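Local coordinates for uncharacterized protein TP-0789 domain-containing protein (PDB 4Z48) that is of unknown function but belongs to the LolA-like family of outer-membrane lipoprotein-sorting proteins, and so may handle lipid-bearing or other hydrophobic partners in the cell envelope, at residues K41-S46 with F114-L119; K52-D57 with A237-S242; L64-R69 with G75-V80; D91-L96 with V102-G107; A112-M115 with S120-D123. All coordinates share one frame; numbering follows the deposited sequence.

Contact 1. Residues K41-S46 with F114-L119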
# COMPACT_ATOMS: atom_id res chain seq x y z
N LYS A 41 -1.11 -16.34 18.63
CA LYS A 41 -0.57 -15.15 19.29
C LYS A 41 -1.00 -13.96 18.44
O LYS A 41 -0.95 -14.02 17.20
CB LYS A 41 0.96 -15.21 19.45
CG LYS A 41 1.48 -16.24 20.45
CD LYS A 41 3.01 -16.09 20.63
CE LYS A 41 3.66 -17.23 21.39
NZ LYS A 41 3.59 -17.06 22.86
N VAL A 42 -1.47 -12.90 19.09
CA VAL A 42 -1.96 -11.73 18.38
C VAL A 42 -1.23 -10.46 18.84
O VAL A 42 -1.08 -10.24 20.05
CB VAL A 42 -3.49 -11.58 18.59
CG1 VAL A 42 -4.05 -10.36 17.83
CG2 VAL A 42 -4.24 -12.84 18.17
N LEU A 43 -0.80 -9.63 17.88
CA LEU A 43 -0.21 -8.31 18.07
C LEU A 43 -1.20 -7.33 17.50
O LEU A 43 -1.80 -7.61 16.45
CB LEU A 43 1.13 -8.12 17.34
CG LEU A 43 2.39 -8.77 17.87
CD1 LEU A 43 3.53 -8.51 16.88
CD2 LEU A 43 2.75 -8.18 19.26
N THR A 44 -1.32 -6.18 18.09
CA THR A 44 -2.27 -5.19 17.59
C THR A 44 -1.58 -3.85 17.52
O THR A 44 -0.61 -3.61 18.22
CB THR A 44 -3.60 -5.14 18.45
OG1 THR A 44 -3.46 -4.35 19.62
CG2 THR A 44 -4.12 -6.51 18.81
N ARG A 45 -2.02 -3.02 16.59
CA ARG A 45 -1.54 -1.67 16.39
C ARG A 45 -2.69 -0.78 16.01
O ARG A 45 -3.57 -1.23 15.28
CB ARG A 45 -0.48 -1.60 15.28
CG ARG A 45 0.91 -2.07 15.67
CD ARG A 45 1.11 -3.55 15.42
NE ARG A 45 2.50 -3.93 15.66
CZ ARG A 45 2.99 -4.27 16.84
NH1 ARG A 45 2.20 -4.31 17.91
NH2 ARG A 45 4.27 -4.59 16.96
N SER A 46 -2.70 0.45 16.51
CA SER A 46 -3.67 1.50 16.15
C SER A 46 -2.86 2.61 15.56
O SER A 46 -1.83 2.97 16.15
CB SER A 46 -4.45 2.00 17.37
OG SER A 46 -5.46 1.10 17.78
N PHE A 114 6.78 -4.70 8.15
CA PHE A 114 6.33 -3.41 8.66
C PHE A 114 5.64 -3.64 10.00
O PHE A 114 4.57 -4.22 10.00
CB PHE A 114 5.41 -2.70 7.65
CG PHE A 114 4.71 -1.45 8.13
CD1 PHE A 114 5.39 -0.24 8.22
CD2 PHE A 114 3.36 -1.48 8.50
CE1 PHE A 114 4.73 0.93 8.62
CE2 PHE A 114 2.72 -0.34 8.97
CZ PHE A 114 3.40 0.86 9.02
N MSE A 115 6.27 -3.26 11.12
CA MSE A 115 5.67 -3.33 12.49
C MSE A 115 5.23 -4.73 12.88
O MSE A 115 4.19 -4.91 13.53
CB MSE A 115 4.50 -2.34 12.58
CG MSE A 115 4.91 -0.90 12.32
SE MSE A 115 6.04 -0.29 13.73
CE MSE A 115 4.60 -0.16 15.13
N ARG A 116 6.06 -5.73 12.48
CA ARG A 116 5.92 -7.17 12.71
C ARG A 116 4.67 -7.73 12.01
O ARG A 116 4.29 -8.88 12.29
CB ARG A 116 5.92 -7.51 14.21
CG ARG A 116 7.21 -7.02 14.87
CD ARG A 116 7.16 -7.12 16.37
NE ARG A 116 7.09 -8.49 16.84
CZ ARG A 116 7.09 -8.82 18.12
NH1 ARG A 116 7.16 -7.88 19.06
NH2 ARG A 116 7.03 -10.09 18.49
N SER A 117 4.04 -6.94 11.10
CA SER A 117 2.87 -7.36 10.34
C SER A 117 3.26 -8.17 9.09
O SER A 117 4.45 -8.37 8.80
CB SER A 117 2.00 -6.17 9.93
OG SER A 117 2.55 -5.49 8.82
N ASP A 118 2.22 -8.60 8.34
CA ASP A 118 2.39 -9.33 7.09
C ASP A 118 2.61 -8.37 5.93
O ASP A 118 2.91 -8.82 4.82
CB ASP A 118 1.23 -10.27 6.86
CG ASP A 118 1.32 -11.39 7.89
OD1 ASP A 118 2.14 -12.26 7.71
OD2 ASP A 118 0.68 -11.27 8.97
N LEU A 119 2.62 -7.07 6.20
CA LEU A 119 2.99 -6.05 5.21
C LEU A 119 4.50 -5.79 5.31
O LEU A 119 5.03 -5.80 6.43
CB LEU A 119 2.24 -4.74 5.53
CG LEU A 119 0.78 -4.57 5.16
CD1 LEU A 119 -0.13 -5.46 6.00
CD2 LEU A 119 0.35 -3.15 5.45

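Contact 2. Residues K52-D57 with A237-S242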
# COMPACT_ATOMS: atom_id res chain seq x y z
N LYS A 52 -0.76 13.57 1.40
CA LYS A 52 -0.95 14.75 0.60
C LYS A 52 -0.11 14.65 -0.66
O LYS A 52 1.03 14.18 -0.60
CB LYS A 52 -0.61 16.02 1.41
CG LYS A 52 -0.97 17.33 0.70
CD LYS A 52 -0.60 18.53 1.54
CE LYS A 52 -0.93 19.79 0.80
NZ LYS A 52 -0.73 20.99 1.65
N HIS A 53 -0.70 15.05 -1.81
CA HIS A 53 -0.02 15.05 -3.10
C HIS A 53 0.94 16.22 -3.18
O HIS A 53 0.72 17.26 -2.53
CB HIS A 53 -1.04 15.07 -4.26
CG HIS A 53 -1.64 13.72 -4.48
ND1 HIS A 53 -2.65 13.24 -3.67
CD2 HIS A 53 -1.24 12.72 -5.31
CE1 HIS A 53 -2.89 12.01 -4.09
NE2 HIS A 53 -2.05 11.64 -5.04
N PHE A 54 2.07 15.98 -3.85
CA PHE A 54 3.18 16.92 -4.03
C PHE A 54 3.76 16.78 -5.44
O PHE A 54 3.43 15.82 -6.14
CB PHE A 54 4.30 16.66 -2.98
CG PHE A 54 4.03 17.21 -1.59
CD1 PHE A 54 3.35 16.45 -0.65
CD2 PHE A 54 4.51 18.46 -1.22
CE1 PHE A 54 3.12 16.94 0.64
CE2 PHE A 54 4.28 18.95 0.07
CZ PHE A 54 3.59 18.18 0.99
N GLY A 55 4.63 17.70 -5.82
CA GLY A 55 5.31 17.67 -7.11
C GLY A 55 4.75 18.59 -8.17
O GLY A 55 3.66 19.15 -8.01
N LYS A 56 5.52 18.73 -9.28
CA LYS A 56 5.23 19.56 -10.45
C LYS A 56 3.81 19.36 -10.98
O LYS A 56 3.16 20.35 -11.34
CB LYS A 56 6.25 19.28 -11.56
N ASP A 57 3.34 18.10 -11.03
CA ASP A 57 2.00 17.76 -11.52
C ASP A 57 1.13 17.16 -10.40
O ASP A 57 0.08 16.58 -10.68
CB ASP A 57 2.12 16.77 -12.69
N ALA A 237 3.41 20.77 6.90
CA ALA A 237 4.13 20.54 8.15
C ALA A 237 4.14 19.07 8.58
O ALA A 237 5.12 18.60 9.18
CB ALA A 237 3.53 21.39 9.26
N TYR A 238 3.03 18.34 8.31
CA TYR A 238 2.92 16.91 8.64
C TYR A 238 3.92 16.07 7.87
O TYR A 238 4.22 14.96 8.28
CB TYR A 238 1.52 16.39 8.27
CG TYR A 238 0.38 16.75 9.19
CD1 TYR A 238 0.18 16.05 10.38
CD2 TYR A 238 -0.58 17.68 8.81
CE1 TYR A 238 -0.89 16.35 11.22
CE2 TYR A 238 -1.67 17.97 9.63
CZ TYR A 238 -1.83 17.29 10.83
OH TYR A 238 -2.90 17.58 11.64
N PHE A 239 4.39 16.58 6.72
CA PHE A 239 5.24 15.82 5.81
C PHE A 239 6.70 16.30 5.78
O PHE A 239 7.48 15.85 4.93
CB PHE A 239 4.61 15.82 4.39
CG PHE A 239 3.12 15.57 4.48
CD1 PHE A 239 2.62 14.29 4.74
CD2 PHE A 239 2.21 16.63 4.39
CE1 PHE A 239 1.25 14.07 4.86
CE2 PHE A 239 0.85 16.41 4.56
CZ PHE A 239 0.37 15.13 4.78
N GLU A 240 7.08 17.18 6.71
CA GLU A 240 8.46 17.65 6.81
C GLU A 240 9.23 16.70 7.70
O GLU A 240 8.66 16.15 8.66
CB GLU A 240 8.53 19.08 7.34
CG GLU A 240 8.24 20.13 6.28
CD GLU A 240 7.87 21.50 6.81
OE1 GLU A 240 8.32 21.86 7.92
OE2 GLU A 240 7.12 22.21 6.11
N HIS A 241 10.53 16.55 7.43
CA HIS A 241 11.42 15.67 8.20
C HIS A 241 11.35 16.01 9.70
O HIS A 241 11.46 15.09 10.52
CB HIS A 241 12.86 15.72 7.67
CG HIS A 241 13.64 14.50 8.03
ND1 HIS A 241 14.62 14.54 9.00
CD2 HIS A 241 13.53 13.23 7.57
CE1 HIS A 241 15.09 13.30 9.09
NE2 HIS A 241 14.45 12.48 8.25
N SER A 242 11.03 17.29 10.04
CA SER A 242 10.84 17.84 11.40
C SER A 242 9.61 17.25 12.12
O SER A 242 9.61 17.25 13.35
CB SER A 242 10.70 19.36 11.35
OG SER A 242 9.55 19.79 10.63

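Contact 3. Residues L64-R69 with G75-V80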
# COMPACT_ATOMS: atom_id res chain seq x y z
N LEU A 64 2.39 10.36 6.29
CA LEU A 64 2.84 10.32 7.69
C LEU A 64 1.94 9.32 8.42
O LEU A 64 0.71 9.50 8.45
CB LEU A 64 2.85 11.71 8.40
CG LEU A 64 3.38 11.73 9.84
CD1 LEU A 64 4.93 11.67 9.88
CD2 LEU A 64 2.86 12.96 10.61
N ILE A 65 2.55 8.26 8.98
CA ILE A 65 1.84 7.22 9.74
C ILE A 65 2.23 7.39 11.19
O ILE A 65 3.41 7.32 11.50
CB ILE A 65 2.10 5.79 9.20
CG1 ILE A 65 1.69 5.68 7.70
CG2 ILE A 65 1.36 4.75 10.07
CD1 ILE A 65 2.20 4.47 7.05
N VAL A 66 1.25 7.67 12.07
CA VAL A 66 1.50 7.89 13.50
C VAL A 66 0.80 6.81 14.33
O VAL A 66 -0.44 6.75 14.32
CB VAL A 66 1.05 9.30 13.96
CG1 VAL A 66 1.46 9.53 15.42
CG2 VAL A 66 1.62 10.41 13.09
N PHE A 67 1.57 5.97 15.04
CA PHE A 67 1.02 4.92 15.92
C PHE A 67 0.67 5.51 17.29
O PHE A 67 1.46 6.26 17.89
CB PHE A 67 2.03 3.75 16.09
CG PHE A 67 2.12 2.95 14.82
CD1 PHE A 67 2.97 3.33 13.79
CD2 PHE A 67 1.30 1.85 14.62
CE1 PHE A 67 2.99 2.65 12.57
CE2 PHE A 67 1.34 1.13 13.42
CZ PHE A 67 2.17 1.56 12.39
N ASP A 68 -0.45 5.08 17.84
CA ASP A 68 -0.80 5.62 19.16
C ASP A 68 -0.94 4.53 20.21
O ASP A 68 -0.82 4.84 21.38
CB ASP A 68 -2.09 6.45 19.07
CG ASP A 68 -3.21 5.75 18.32
OD1 ASP A 68 -3.54 4.62 18.69
OD2 ASP A 68 -3.78 6.36 17.39
N ARG A 69 -1.28 3.28 19.80
CA ARG A 69 -1.52 2.16 20.72
C ARG A 69 -1.04 0.84 20.11
O ARG A 69 -1.03 0.71 18.88
CB ARG A 69 -3.04 2.04 21.08
CG ARG A 69 -3.71 3.26 21.74
CD ARG A 69 -3.41 3.41 23.22
NE ARG A 69 -4.00 2.32 23.99
CZ ARG A 69 -3.50 1.84 25.13
NH1 ARG A 69 -2.41 2.38 25.67
NH2 ARG A 69 -4.10 0.83 25.74
N GLY A 75 3.83 6.57 19.63
CA GLY A 75 4.88 7.52 19.24
C GLY A 75 5.68 7.12 18.00
O GLY A 75 6.43 7.95 17.46
N THR A 76 5.57 5.85 17.54
CA THR A 76 6.27 5.43 16.31
C THR A 76 5.65 6.21 15.16
O THR A 76 4.44 6.35 15.09
CB THR A 76 6.20 3.90 16.07
OG1 THR A 76 6.54 3.22 17.28
CG2 THR A 76 7.12 3.43 14.90
N LYS A 77 6.50 6.77 14.31
CA LYS A 77 6.10 7.55 13.15
C LYS A 77 6.89 7.13 11.92
O LYS A 77 8.11 6.97 11.99
CB LYS A 77 6.27 9.05 13.38
CG LYS A 77 5.38 9.67 14.46
CD LYS A 77 5.85 11.09 14.71
CE LYS A 77 4.87 11.89 15.50
NZ LYS A 77 5.19 13.34 15.45
N TYR A 78 6.20 6.96 10.80
CA TYR A 78 6.79 6.69 9.48
C TYR A 78 6.52 7.86 8.57
O TYR A 78 5.38 8.28 8.45
CB TYR A 78 6.24 5.43 8.83
CG TYR A 78 6.75 4.16 9.46
CD1 TYR A 78 6.21 3.70 10.67
CD2 TYR A 78 7.72 3.39 8.83
CE1 TYR A 78 6.66 2.51 11.24
CE2 TYR A 78 8.17 2.20 9.39
CZ TYR A 78 7.62 1.75 10.58
OH TYR A 78 8.06 0.57 11.13
N LEU A 79 7.59 8.41 7.95
CA LEU A 79 7.48 9.49 6.98
C LEU A 79 7.82 8.90 5.60
O LEU A 79 8.87 8.29 5.45
CB LEU A 79 8.39 10.68 7.34
CG LEU A 79 8.39 11.89 6.38
CD1 LEU A 79 6.99 12.46 6.17
CD2 LEU A 79 9.29 12.99 6.91
N VAL A 80 6.91 9.01 4.62
CA VAL A 80 7.16 8.44 3.30
C VAL A 80 7.04 9.53 2.25
O VAL A 80 6.04 10.26 2.25
CB VAL A 80 6.21 7.25 2.95
CG1 VAL A 80 6.61 6.60 1.62
CG2 VAL A 80 6.11 6.22 4.08

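Contact 4. Residues D91-L96 with V102-G107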
# COMPACT_ATOMS: atom_id res chain seq x y z
N ASP A 91 11.68 7.81 -0.60
CA ASP A 91 12.31 8.09 0.68
C ASP A 91 11.40 7.64 1.83
O ASP A 91 10.18 7.86 1.83
CB ASP A 91 12.64 9.59 0.80
CG ASP A 91 13.79 10.07 -0.06
OD1 ASP A 91 14.83 9.39 -0.09
OD2 ASP A 91 13.65 11.14 -0.69
N MSE A 92 12.00 7.03 2.81
CA MSE A 92 11.24 6.56 3.95
C MSE A 92 12.11 6.65 5.20
O MSE A 92 13.31 6.33 5.18
CB MSE A 92 10.75 5.13 3.73
CG MSE A 92 9.95 4.56 4.88
SE MSE A 92 9.30 2.78 4.49
CE MSE A 92 8.21 3.16 3.06
N TRP A 93 11.48 7.09 6.27
CA TRP A 93 12.09 7.18 7.59
C TRP A 93 11.13 6.72 8.69
O TRP A 93 9.91 6.85 8.57
CB TRP A 93 12.51 8.62 7.89
CG TRP A 93 13.49 9.22 6.93
CD1 TRP A 93 14.84 9.27 7.07
CD2 TRP A 93 13.17 10.01 5.78
NE1 TRP A 93 15.40 10.02 6.05
CE2 TRP A 93 14.39 10.50 5.26
CE3 TRP A 93 11.97 10.36 5.15
CZ2 TRP A 93 14.44 11.33 4.13
CZ3 TRP A 93 12.02 11.19 4.04
CH2 TRP A 93 13.24 11.65 3.53
N VAL A 94 11.69 6.21 9.76
CA VAL A 94 10.92 5.80 10.94
C VAL A 94 11.51 6.48 12.17
O VAL A 94 12.73 6.46 12.33
CB VAL A 94 10.82 4.25 11.13
CG1 VAL A 94 12.20 3.58 11.23
CG2 VAL A 94 9.95 3.87 12.35
N TYR A 95 10.64 7.11 13.01
CA TYR A 95 10.99 7.60 14.34
C TYR A 95 10.61 6.48 15.33
O TYR A 95 9.45 6.06 15.37
CB TYR A 95 10.30 8.93 14.68
CG TYR A 95 10.50 9.32 16.13
CD1 TYR A 95 11.65 9.99 16.54
CD2 TYR A 95 9.58 8.95 17.10
CE1 TYR A 95 11.88 10.28 17.88
CE2 TYR A 95 9.79 9.25 18.45
CZ TYR A 95 10.93 9.93 18.83
OH TYR A 95 11.14 10.24 20.15
N LEU A 96 11.59 5.96 16.08
CA LEU A 96 11.42 4.89 17.07
C LEU A 96 11.40 5.49 18.49
O LEU A 96 12.41 6.05 18.91
CB LEU A 96 12.54 3.84 16.94
CG LEU A 96 12.61 3.12 15.58
CD1 LEU A 96 13.98 2.44 15.39
CD2 LEU A 96 11.49 2.10 15.43
N VAL A 102 15.62 8.59 14.72
CA VAL A 102 15.08 8.55 13.37
C VAL A 102 16.05 7.67 12.55
O VAL A 102 17.26 7.87 12.65
CB VAL A 102 14.89 9.98 12.76
CG1 VAL A 102 14.44 9.91 11.29
CG2 VAL A 102 13.90 10.82 13.59
N ARG A 103 15.53 6.68 11.79
CA ARG A 103 16.33 5.78 10.94
C ARG A 103 15.72 5.79 9.54
O ARG A 103 14.51 5.71 9.42
CB ARG A 103 16.33 4.35 11.52
CG ARG A 103 17.07 3.32 10.64
CD ARG A 103 17.10 1.90 11.19
NE ARG A 103 15.81 1.18 11.12
CZ ARG A 103 15.32 0.56 10.04
NH1 ARG A 103 15.96 0.64 8.87
NH2 ARG A 103 14.18 -0.10 10.11
N ARG A 104 16.56 5.87 8.51
CA ARG A 104 16.15 5.81 7.11
C ARG A 104 15.92 4.35 6.78
O ARG A 104 16.72 3.50 7.19
CB ARG A 104 17.26 6.42 6.20
CG ARG A 104 16.91 6.24 4.73
CD ARG A 104 17.99 6.73 3.79
NE ARG A 104 18.02 8.19 3.69
CZ ARG A 104 17.23 8.92 2.90
NH1 ARG A 104 16.28 8.34 2.17
NH2 ARG A 104 17.36 10.24 2.86
N ILE A 105 14.85 4.05 6.03
CA ILE A 105 14.61 2.69 5.53
C ILE A 105 14.84 2.76 4.03
O ILE A 105 14.07 3.40 3.30
CB ILE A 105 13.23 2.11 5.89
CG1 ILE A 105 13.02 2.03 7.39
CG2 ILE A 105 13.02 0.74 5.20
CD1 ILE A 105 11.55 1.96 7.82
N SER A 106 15.92 2.14 3.57
CA SER A 106 16.26 2.18 2.16
C SER A 106 16.81 0.85 1.69
O SER A 106 17.16 -0.00 2.52
CB SER A 106 17.25 3.31 1.91
OG SER A 106 18.51 3.03 2.49
N GLY A 107 16.96 0.70 0.37
CA GLY A 107 17.50 -0.51 -0.22
C GLY A 107 16.70 -1.73 0.18
O GLY A 107 15.47 -1.67 0.27
O HOH W 1 14.71 6.00 2.25

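Contact 5. Residues A112-M115 with S120-D123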
# COMPACT_ATOMS: atom_id res chain seq x y z
N ALA A 112 11.75 -5.74 4.49
CA ALA A 112 11.53 -6.16 5.86
C ALA A 112 10.09 -5.91 6.29
O ALA A 112 9.37 -5.08 5.70
CB ALA A 112 12.51 -5.44 6.80
N SER A 113 9.65 -6.65 7.30
CA SER A 113 8.34 -6.55 7.89
C SER A 113 8.03 -5.14 8.37
O SER A 113 8.89 -4.49 8.95
CB SER A 113 8.22 -7.51 9.06
OG SER A 113 6.90 -7.43 9.58
N PHE A 114 6.78 -4.70 8.15
CA PHE A 114 6.33 -3.41 8.66
C PHE A 114 5.64 -3.64 10.00
O PHE A 114 4.57 -4.22 10.00
CB PHE A 114 5.41 -2.70 7.65
CG PHE A 114 4.71 -1.45 8.13
CD1 PHE A 114 5.39 -0.24 8.22
CD2 PHE A 114 3.36 -1.48 8.50
CE1 PHE A 114 4.73 0.93 8.62
CE2 PHE A 114 2.72 -0.34 8.97
CZ PHE A 114 3.40 0.86 9.02
N MSE A 115 6.27 -3.26 11.12
CA MSE A 115 5.67 -3.33 12.49
C MSE A 115 5.23 -4.73 12.88
O MSE A 115 4.19 -4.91 13.53
CB MSE A 115 4.50 -2.34 12.58
CG MSE A 115 4.91 -0.90 12.32
SE MSE A 115 6.04 -0.29 13.73
CE MSE A 115 4.60 -0.16 15.13
N SER A 120 5.18 -5.53 4.18
CA SER A 120 6.58 -5.14 4.15
C SER A 120 6.64 -3.62 4.13
O SER A 120 5.64 -3.00 3.82
CB SER A 120 7.27 -5.71 2.92
OG SER A 120 7.38 -7.12 2.99
N ASN A 121 7.83 -3.02 4.39
CA ASN A 121 7.97 -1.56 4.32
C ASN A 121 7.65 -1.03 2.90
O ASN A 121 7.03 0.03 2.76
CB ASN A 121 9.40 -1.14 4.72
CG ASN A 121 9.70 -1.41 6.17
OD1 ASN A 121 8.83 -1.28 7.02
ND2 ASN A 121 10.93 -1.82 6.45
N GLU A 122 7.98 -1.80 1.87
CA GLU A 122 7.70 -1.38 0.49
C GLU A 122 6.20 -1.41 0.17
O GLU A 122 5.78 -0.65 -0.68
CB GLU A 122 8.48 -2.20 -0.54
CG GLU A 122 8.05 -3.65 -0.71
CD GLU A 122 8.71 -4.33 -1.90
OE1 GLU A 122 8.66 -3.78 -3.03
OE2 GLU A 122 9.27 -5.43 -1.70
N ASP A 123 5.40 -2.22 0.88
CA ASP A 123 3.95 -2.30 0.69
C ASP A 123 3.23 -1.01 1.12
O ASP A 123 2.09 -0.79 0.71
CB ASP A 123 3.37 -3.50 1.45
CG ASP A 123 3.85 -4.85 0.96
OD1 ASP A 123 4.20 -4.96 -0.23
OD2 ASP A 123 3.85 -5.80 1.75

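Contact 1. Residues K41-S46 with F114-L119
A type I' beta turn from Phe114 to Ser117, in the long loop between strands 101-104 and 133-143, is gripped here by Arg45 and Leu43 of strand 41-54. Arg45 NE donates to Met115 O at 2.9 Å with an N-H...O angle of 150°, the carbonyl oxygen lying some way off the guanidinium plane. The Arg45 chain is bent at chi2 (90°), which swings the guanidinium back along its own strand so that NH1 also binds Thr44 O, at 2.9 Å and in the guanidinium plane. Two backbone carbonyls, one from the strand and one from the turn, thereby fix the rotation of this buried group. Leu43 fills the angle between two arginines whose guanidinium planes stand 81° apart: its CD1 sits over one face of Arg116, 3.6 Å from NE, and also over one face of Arg45. The aliphatic CD of Arg116 approaches Arg45 NH2 obliquely at 3.9 Å. Within the turn, Ser117 OG donates to Phe114 O at 2.7 Å, in the carbonyl plane, and accepts from Leu119 N at 3.1 Å. Phe114 O takes Ser117 N as well, and Asp118 beyond it reaches Arg214 in a salt bridge. With positive phi at both Met115 and Arg116, the loop tip combines a type I' turn with an ST turn at Ser117, laid against the strands of a LolA-like fold.

Contact 2. Residues K52-D57 with A237-S242
The Phe54 ring turns its edge to Phe239, in an offset edge-to-face pair with centroids 5.8 Å apart and planes at 72°. Phe54 CE1 makes the closest approach, 3.9 Å from Phe239 CD2, which lies near the plane of the Phe54 ring. One face of Phe239 is covered by CB of its neighbour Tyr238, centred over the ring. At the CE2-CZ end of Phe239 comes Lys52, whose CB is 3.5 Å from CE2 and approaches obliquely, while CD lies 4.0 Å from the same carbon. Phe54 itself stacks on Tyr62 of the adjoining strand 60-69. This places the C-terminal segment 237-242 against the end of strand 41-54 in the LolA-like fold, with Phe239 as the side chain that bridges the two. Lys52 and Phe54, two residues apart on the strand, both direct their CB toward that ring and hold it from neighbouring positions. With CG of Lys52 anti to the backbone N (chi1 -171°) and the chain extended beyond it, the amine is carried past Phe239 to a salt bridge with Asp236 and a hydrogen bond to Leu234 O. The lysine thus offers its aliphatic part to the aromatic ring and its charge to the segment just before Ala237. Phe239 O is taken by Trp81 NE1, so the backbone beside the packed ring is tied to strand 77-82.

Contact 3. Residues L64-R69 with G75-V80
Ile65 and Tyr78 form an antiparallel hydrogen-bonded pair in which each backbone N-H meets the other's carbonyl: Ile65 N to Tyr78 O and Tyr78 N to Ile65 O, both 2.9 Å. Next along the hairpin, Phe67 N donates to Thr76 O at 2.9 Å, and Gly75 N closes the series on Phe67 O at 3.0 Å. Ile65 O and Tyr78 O each gain a CA-H...O contact besides, from Lys77 CA and Leu64 CA. Gly75 has phi 97°, where a CB would press on the preceding carbonyl oxygen. On the face bearing Ile65 and Tyr78, Phe67 turns its ring edge to the Tyr78 ring, Phe67 CE1 3.9 Å from Tyr78 CD1, and Thr76 O also lies at the edge of the Phe67 ring, in its plane. On the face bearing Val66 and Lys77, the two chains run side by side, Val66 CG1 4.0 Å from Lys77 CG. The extended lysine takes its amine on to Ala243 O, while Thr76 OG1 is bound to Val73 O in the connecting loop. The hairpin is flanked by strand 41-54, whose Tyr50, Lys48 and Ser46 bond to strand 60-69, and by strand 91-96, whose Tyr95 bonds to Lys77; Met115 of the long loop packs on both Phe67 and Tyr78.

Contact 4. Residues D91-L96 with V102-G107
Trp93 and Arg104 run side by side from a non-hydrogen-bonded pair of the hairpin 91-96/101-104, pointing the same way. Their flat groups are not stacked: the ring and guanidinium planes are 56° apart, with Trp93 NE1 over one face of the guanidinium toward its rim, and Arg104 NH2 approaching the indole obliquely, 3.4 Å from CZ2. Arg104 leaves its CG anti to the backbone N (chi1 174°) and bends at chi3, which folds the guanidinium across the indole toward Asp91. There NH1 forms a salt bridge with Asp91 OD1 at 2.9 Å; the oxygen lies close to the guanidinium plane but is met from above the carboxylate plane, the two planes being 66° apart. Asp91 OD2 goes to Tyr83 OH. Farther along that face, Val102 crosses Tyr95 at about a right angle, its CG2 3.8 Å from CD1 at the ring edge. On the face bearing Val94 and Arg103, CD1 of Ile105 meets Val94 CG1 at 3.8 Å and the selenium of Met92 at 4.1 Å. Val94 and Arg103 exchange backbone bonds, and Ile105 N donates to Met92 O. A water joins Met92 N, Arg104 NH1 and Ile105 O, accepting from the first two and donating to the third. The guanidinium therefore has both carboxylate and water at NH1 and an indole beside it, which probably steadies its charge and fixes its rotation at the edge of the sheet.

Contact 5. Residues A112-M115 with S120-D123
Ala112 and Asn121 are joined by one backbone bond, Asn121 N to Ala112 O at 2.9 Å, and Ser113 and Ser120 form a single bridge with CA atoms 4.4 Å apart. This closes the base of the loop whose tip is the Phe114-Ser117 turn, within the long connection between strands 101-104 and 133-143 of the LolA-like fold. Ala112 O also receives a CA-H...O contact from Ser120 CA, at 3.2 Å. Among the side chains, Asn121 does most of the packing: its amide plane stands at 90° to the Phe114 ring, and OD1 lies at the ring edge, in plane, 3.8 Å from CD1. The same oxygen is 3.7 Å from Phe114 CA. On the other branch of the amide, ND2 lies 4.0 Å from Ala112 CB and finds its hydrogen-bond partner in Ser109 O, farther back in the same connection. This bond probably settles which way the amide is flipped. Phe114 CB also rests near the Ser120 carbonyl. Ser120 OG is buried and engaged by Gln162, Lys191 and Phe111 O, while Ser113 OG binds Ser117 O. Beyond the bridge the chain turns with helical backbone angles, and Asp123 N bonds back to Ser120 O at 3.1 Å. The Asp123 carboxylate, also in a salt bridge with Lys191, accepts Ser120 N on OD2 at 2.8 Å along a straight N-H...O line (180°), the donor coming from above the carboxylate plane.

Overall arrangement
Contacts 3 and 4 are successive hairpins, centres about 11 Å apart, joined where strand 77-82 pairs with strand 91-96. Contacts 1 and 2 both use strand 41-54, but their centres lie about 27 Å apart and their segments alternate along the chain. Contacts 3 and 4 come in series between the two segments of contact 1, before contact 5 opens. Contact 5 closes the base of the long loop, its centre about 10 Å from that of contact 1, sharing Phe114 and Met115, which pack on contact 3. Contact 2 touches contact 3 through residues 238-241 and contact 4 through His241. The long loop and the C-terminal segment thus both pack against the antiparallel strands between residues 41 and 104.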